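Local structure of EmrA (Aquifex aeolicus, 4TKO) at residues Tyr283-Pro297 and Ile322-Leu336. The protein is a periplasmic adaptor of a major facilitator superfamily multidrug efflux pump, probably helping to pass xenobiotics outward across the cell envelope. Numbering follows the deposited sequence.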
loop_
_atom_site.group_PDB
_atom_site.type_symbol
_atom_site.label_atom_id
_atom_site.label_comp_id
_atom_site.label_asym_id
_atom_site.label_seq_id
_atom_site.Cartn_x
_atom_site.Cartn_y
_atom_site.Cartn_z
ATOM N N TYR A 283 -51.062 18.405 -5.247
ATOM C CA TYR A 283 -50.582 19.783 -5.204
ATOM C C TYR A 283 -51.537 20.761 -5.883
ATOM O O TYR A 283 -51.366 21.113 -7.046
ATOM C CB TYR A 283 -49.190 19.864 -5.834
ATOM C CG TYR A 283 -48.200 18.922 -5.190
ATOM C CD1 TYR A 283 -47.892 19.025 -3.831
ATOM C CD2 TYR A 283 -47.578 17.921 -5.936
ATOM C CE1 TYR A 283 -46.992 18.162 -3.235
ATOM C CE2 TYR A 283 -46.666 17.059 -5.353
ATOM C CZ TYR A 283 -46.378 17.180 -4.003
ATOM O OH TYR A 283 -45.474 16.315 -3.419
ATOM N N PRO A 284 -52.555 21.190 -5.140
ATOM C CA PRO A 284 -53.616 22.118 -5.544
ATOM C C PRO A 284 -53.099 23.471 -6.012
ATOM O O PRO A 284 -53.705 24.076 -6.899
ATOM C CB PRO A 284 -54.439 22.276 -4.270
ATOM C CG PRO A 284 -54.254 20.986 -3.570
ATOM C CD PRO A 284 -52.822 20.600 -3.820
ATOM N N ASP A 285 -51.998 23.938 -5.431
ATOM C CA ASP A 285 -51.518 25.291 -5.697
ATOM C C ASP A 285 -50.429 25.299 -6.753
ATOM O O ASP A 285 -49.746 26.301 -6.935
ATOM C CB ASP A 285 -51.000 25.944 -4.416
ATOM C CG ASP A 285 -51.893 25.662 -3.212
ATOM O OD1 ASP A 285 -53.121 25.815 -3.333
ATOM O OD2 ASP A 285 -51.371 25.283 -2.142
ATOM N N ILE A 286 -50.255 24.180 -7.445
ATOM C CA ILE A 286 -49.246 24.128 -8.487
ATOM C C ILE A 286 -49.766 23.671 -9.835
ATOM O O ILE A 286 -50.459 22.665 -9.940
ATOM C CB ILE A 286 -48.104 23.197 -8.129
ATOM C CG1 ILE A 286 -47.419 23.656 -6.851
ATOM C CG2 ILE A 286 -47.118 23.124 -9.300
ATOM C CD1 ILE A 286 -46.370 22.665 -6.352
ATOM N N LEU A 287 -49.390 24.406 -10.868
ATOM C CA LEU A 287 -49.716 24.027 -12.220
ATOM C C LEU A 287 -48.477 23.558 -12.966
ATOM O O LEU A 287 -47.687 24.365 -13.449
ATOM C CB LEU A 287 -50.351 25.188 -12.973
ATOM C CG LEU A 287 -50.828 24.733 -14.349
ATOM C CD1 LEU A 287 -52.112 23.898 -14.208
ATOM C CD2 LEU A 287 -51.017 25.897 -15.288
ATOM N N PHE A 288 -48.306 22.248 -13.069
ATOM C CA PHE A 288 -47.270 21.723 -13.936
ATOM C C PHE A 288 -47.644 21.966 -15.381
ATOM O O PHE A 288 -48.812 22.120 -15.715
ATOM C CB PHE A 288 -47.046 20.250 -13.669
ATOM C CG PHE A 288 -46.461 19.988 -12.332
ATOM C CD1 PHE A 288 -45.086 19.950 -12.166
ATOM C CD2 PHE A 288 -47.279 19.823 -11.225
ATOM C CE1 PHE A 288 -44.533 19.714 -10.913
ATOM C CE2 PHE A 288 -46.732 19.601 -9.969
ATOM C CZ PHE A 288 -45.355 19.548 -9.817
ATOM N N GLU A 289 -46.642 21.976 -16.242
ATOM C CA GLU A 289 -46.805 22.486 -17.587
ATOM C C GLU A 289 -45.880 21.714 -18.513
ATOM O O GLU A 289 -44.748 21.388 -18.144
ATOM C CB GLU A 289 -46.502 23.985 -17.591
ATOM C CG GLU A 289 -46.566 24.697 -18.923
ATOM C CD GLU A 289 -46.403 26.210 -18.754
ATOM O OE1 GLU A 289 -46.928 26.755 -17.751
ATOM O OE2 GLU A 289 -45.741 26.846 -19.609
ATOM N N GLY A 290 -46.353 21.391 -19.710
ATOM C CA GLY A 290 -45.501 20.665 -20.633
ATOM C C GLY A 290 -45.993 20.609 -22.056
ATOM O O GLY A 290 -47.003 21.229 -22.411
ATOM N N VAL A 291 -45.261 19.854 -22.867
ATOM C CA VAL A 291 -45.646 19.583 -24.248
ATOM C C VAL A 291 -45.817 18.096 -24.506
ATOM O O VAL A 291 -45.262 17.254 -23.796
ATOM C CB VAL A 291 -44.608 20.095 -25.262
ATOM C CG1 VAL A 291 -44.773 21.576 -25.492
ATOM C CG2 VAL A 291 -43.210 19.729 -24.789
ATOM N N VAL A 292 -46.554 17.787 -25.563
ATOM C CA VAL A 292 -46.772 16.423 -25.966
ATOM C C VAL A 292 -45.517 15.861 -26.612
ATOM O O VAL A 292 -45.089 16.333 -27.663
ATOM C CB VAL A 292 -47.949 16.339 -26.914
ATOM C CG1 VAL A 292 -48.331 14.891 -27.150
ATOM C CG2 VAL A 292 -49.108 17.109 -26.311
ATOM N N GLU A 293 -44.925 14.856 -25.970
ATOM C CA GLU A 293 -43.668 14.276 -26.431
ATOM C C GLU A 293 -43.925 13.192 -27.477
ATOM O O GLU A 293 -43.227 13.135 -28.488
ATOM C CB GLU A 293 -42.867 13.716 -25.244
ATOM C CG GLU A 293 -41.429 13.295 -25.570
ATOM C CD GLU A 293 -40.575 13.034 -24.328
ATOM O OE1 GLU A 293 -41.113 13.013 -23.201
ATOM O OE2 GLU A 293 -39.349 12.852 -24.480
ATOM N N GLU A 294 -44.926 12.341 -27.246
ATOM C CA GLU A 294 -45.262 11.316 -28.228
ATOM C C GLU A 294 -46.639 10.686 -28.020
ATOM O O GLU A 294 -47.207 10.740 -26.933
ATOM C CB GLU A 294 -44.195 10.220 -28.241
ATOM C CG GLU A 294 -44.366 9.139 -27.188
ATOM C CD GLU A 294 -43.408 7.974 -27.415
ATOM O OE1 GLU A 294 -42.916 7.395 -26.420
ATOM O OE2 GLU A 294 -43.146 7.641 -28.594
ATOM N N ILE A 295 -47.176 10.113 -29.094
ATOM C CA ILE A 295 -48.466 9.427 -29.049
ATOM C C ILE A 295 -48.361 8.041 -29.649
ATOM O O ILE A 295 -47.969 7.896 -30.807
ATOM C CB ILE A 295 -49.551 10.165 -29.817
ATOM C CG1 ILE A 295 -49.532 11.655 -29.481
ATOM C CG2 ILE A 295 -50.900 9.535 -29.514
ATOM C CD1 ILE A 295 -50.597 12.433 -30.201
ATOM N N SER A 296 -48.723 7.029 -28.867
ATOM C CA SER A 296 -48.613 5.650 -29.323
ATOM C C SER A 296 -49.766 5.282 -30.251
ATOM O O SER A 296 -50.916 5.632 -29.988
ATOM C CB SER A 296 -48.579 4.699 -28.131
ATOM O OG SER A 296 -49.770 4.826 -27.375
ATOM N N PRO A 297 -49.458 4.563 -31.341
ATOM C CA PRO A 297 -50.472 4.055 -32.277
ATOM C C PRO A 297 -51.663 3.374 -31.583
ATOM O O PRO A 297 -51.497 2.376 -30.870
ATOM C CB PRO A 297 -49.683 3.043 -33.127
ATOM C CG PRO A 297 -48.365 2.833 -32.391
ATOM C CD PRO A 297 -48.101 4.129 -31.712
ATOM N N ILE A 322 -56.099 6.113 -25.653
ATOM C CA ILE A 322 -54.777 6.153 -26.268
ATOM C C ILE A 322 -53.740 6.827 -25.358
ATOM O O ILE A 322 -53.915 7.972 -24.938
ATOM C CB ILE A 322 -54.833 6.878 -27.624
ATOM C CG1 ILE A 322 -55.470 5.965 -28.668
ATOM C CG2 ILE A 322 -53.439 7.282 -28.096
ATOM C CD1 ILE A 322 -54.823 6.068 -30.043
ATOM N N PRO A 323 -52.645 6.116 -25.054
ATOM C CA PRO A 323 -51.580 6.661 -24.209
ATOM C C PRO A 323 -50.853 7.824 -24.879
ATOM O O PRO A 323 -50.332 7.705 -26.001
ATOM C CB PRO A 323 -50.629 5.471 -24.016
ATOM C CG PRO A 323 -51.378 4.299 -24.430
ATOM C CD PRO A 323 -52.339 4.747 -25.477
ATOM N N VAL A 324 -50.822 8.948 -24.177
ATOM C CA VAL A 324 -50.087 10.110 -24.648
ATOM C C VAL A 324 -49.080 10.503 -23.588
ATOM O O VAL A 324 -49.412 10.609 -22.401
ATOM C CB VAL A 324 -51.008 11.307 -24.963
ATOM C CG1 VAL A 324 -50.201 12.430 -25.596
ATOM C CG2 VAL A 324 -52.120 10.883 -25.897
ATOM N N LYS A 325 -47.845 10.695 -24.033
ATOM C CA LYS A 325 -46.740 11.017 -23.149
ATOM C C LYS A 325 -46.503 12.518 -23.128
ATOM O O LYS A 325 -46.385 13.158 -24.177
ATOM C CB LYS A 325 -45.467 10.284 -23.594
ATOM C CG LYS A 325 -44.378 10.252 -22.545
ATOM C CD LYS A 325 -43.056 9.771 -23.111
ATOM C CE LYS A 325 -41.896 10.021 -22.142
ATOM N NZ LYS A 325 -40.572 9.728 -22.771
ATOM N N ILE A 326 -46.423 13.077 -21.927
ATOM C CA ILE A 326 -46.184 14.503 -21.770
ATOM C C ILE A 326 -44.860 14.827 -21.064
ATOM O O ILE A 326 -44.637 14.401 -19.922
ATOM C CB ILE A 326 -47.330 15.120 -20.987
ATOM C CG1 ILE A 326 -48.617 14.997 -21.797
ATOM C CG2 ILE A 326 -47.007 16.569 -20.605
ATOM C CD1 ILE A 326 -49.839 15.131 -20.951
ATOM N N LYS A 327 -43.991 15.572 -21.741
ATOM C CA LYS A 327 -42.753 16.079 -21.130
ATOM C C LYS A 327 -43.005 17.340 -20.309
ATOM O O LYS A 327 -43.678 18.271 -20.771
ATOM C CB LYS A 327 -41.693 16.378 -22.188
ATOM C CG LYS A 327 -40.562 17.249 -21.662
ATOM C CD LYS A 327 -39.248 17.080 -22.429
ATOM C CE LYS A 327 -39.185 17.927 -23.692
ATOM N NZ LYS A 327 -37.794 17.986 -24.252
ATOM N N ILE A 328 -42.464 17.366 -19.091
ATOM C CA ILE A 328 -42.681 18.493 -18.183
ATOM C C ILE A 328 -41.720 19.637 -18.441
ATOM O O ILE A 328 -40.526 19.425 -18.661
ATOM C CB ILE A 328 -42.529 18.063 -16.745
ATOM C CG1 ILE A 328 -43.266 16.743 -16.531
ATOM C CG2 ILE A 328 -42.980 19.178 -15.812
ATOM C CD1 ILE A 328 -43.222 16.242 -15.107
ATOM N N THR A 329 -42.234 20.856 -18.406
ATOM C CA THR A 329 -41.407 22.006 -18.756
ATOM C C THR A 329 -41.443 23.138 -17.734
ATOM O O THR A 329 -40.613 24.037 -17.786
ATOM C CB THR A 329 -41.805 22.569 -20.124
ATOM O OG1 THR A 329 -43.210 22.873 -20.138
ATOM C CG2 THR A 329 -41.471 21.550 -21.217
ATOM N N LYS A 330 -42.398 23.094 -16.812
ATOM C CA LYS A 330 -42.430 24.049 -15.721
ATOM C C LYS A 330 -43.144 23.445 -14.523
ATOM O O LYS A 330 -44.150 22.756 -14.677
ATOM C CB LYS A 330 -43.104 25.346 -16.172
ATOM C CG LYS A 330 -43.245 26.383 -15.079
ATOM C CD LYS A 330 -43.531 27.750 -15.671
ATOM C CE LYS A 330 -43.762 28.786 -14.577
ATOM N NZ LYS A 330 -43.976 30.159 -15.123
ATOM N N GLY A 331 -42.607 23.693 -13.331
ATOM C CA GLY A 331 -43.130 23.111 -12.104
ATOM C C GLY A 331 -42.027 22.414 -11.318
ATOM O O GLY A 331 -40.980 22.022 -11.873
ATOM N N ASP A 332 -42.261 22.241 -10.020
ATOM C CA ASP A 332 -41.224 21.716 -9.139
ATOM C C ASP A 332 -41.055 20.188 -9.211
ATOM O O ASP A 332 -41.773 19.429 -8.545
ATOM C CB ASP A 332 -41.514 22.139 -7.694
ATOM C CG ASP A 332 -40.345 21.867 -6.763
ATOM O OD1 ASP A 332 -39.235 21.562 -7.263
ATOM O OD2 ASP A 332 -40.530 21.968 -5.533
ATOM N N LEU A 333 -40.070 19.749 -9.984
ATOM C CA LEU A 333 -39.805 18.325 -10.177
ATOM C C LEU A 333 -39.545 17.533 -8.905
ATOM O O LEU A 333 -39.929 16.380 -8.812
ATOM C CB LEU A 333 -38.616 18.140 -11.108
ATOM C CG LEU A 333 -38.915 18.691 -12.484
ATOM C CD1 LEU A 333 -37.726 18.519 -13.376
ATOM C CD2 LEU A 333 -40.115 17.964 -13.020
ATOM N N SER A 334 -38.889 18.139 -7.930
ATOM C CA SER A 334 -38.574 17.424 -6.701
ATOM C C SER A 334 -39.828 17.068 -5.917
ATOM O O SER A 334 -39.762 16.370 -4.916
ATOM C CB SER A 334 -37.639 18.250 -5.824
ATOM O OG SER A 334 -38.381 19.127 -4.999
ATOM N N LEU A 335 -40.973 17.553 -6.378
ATOM C CA LEU A 335 -42.239 17.307 -5.691
ATOM C C LEU A 335 -43.029 16.113 -6.221
ATOM O O LEU A 335 -43.994 15.699 -5.586
ATOM C CB LEU A 335 -43.137 18.534 -5.786
ATOM C CG LEU A 335 -42.809 19.789 -4.995
ATOM C CD1 LEU A 335 -43.806 20.822 -5.408
ATOM C CD2 LEU A 335 -42.921 19.512 -3.523
ATOM N N LEU A 336 -42.649 15.588 -7.388
ATOM C CA LEU A 336 -43.401 14.508 -8.015
ATOM C C LEU A 336 -43.087 13.108 -7.442
ATOM O O LEU A 336 -41.950 12.816 -7.075
ATOM C CB LEU A 336 -43.138 14.519 -9.517
ATOM C CG LEU A 336 -43.346 15.846 -10.250
ATOM C CD1 LEU A 336 -42.693 15.758 -11.597
ATOM C CD2 LEU A 336 -44.809 16.150 -10.447
#
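Tyr283 reaches Leu335 with its hydroxyl, OH donating to a lone pair of Leu335 O, in the carbonyl plane, at 2.7 Å, while Tyr283 CE2 packs against Leu335 CB. Ile286 meets the same leucine, CD1 against CD1. The Phe288 ring is sandwiched: Leu336 CD2 sits over one face, 3.8 Å from the centroid in a CH-pi contact, and Ile286 CG2 lies over the other. With CG anti to the carbonyl carbon (chi1 -67°), the ring lies beside Gly331, CD1 3.7 Å from Gly331 CA. Antiparallel pairing of strands 288-295 and 322-330 follows, interrupted by two beta bulges. At the first, Glu289 O accepts Thr329 N at 2.6 Å and Lys330 N at 3.2 Å. Val291 and Lys327 exchange backbone bonds, and Val292 CG1 packs on Val324 CG1. At the second, a classic bulge, Glu293 and Glu294 both face Lys325. Glu293 runs alongside Lys325, OE1 3.4 Å from NZ in a salt bridge. Ser296 OG donates to Pro323 O. The contact thus joins neighbouring strands of the AaeA-like beta-barrel, with Val292, Val324 and Ile326 on an apolar face and Glu289, Lys325 and Lys327 on a mainly charged one; Lys325 also bridges to Asp18, its stronger partner, so its charge is probably well compensated.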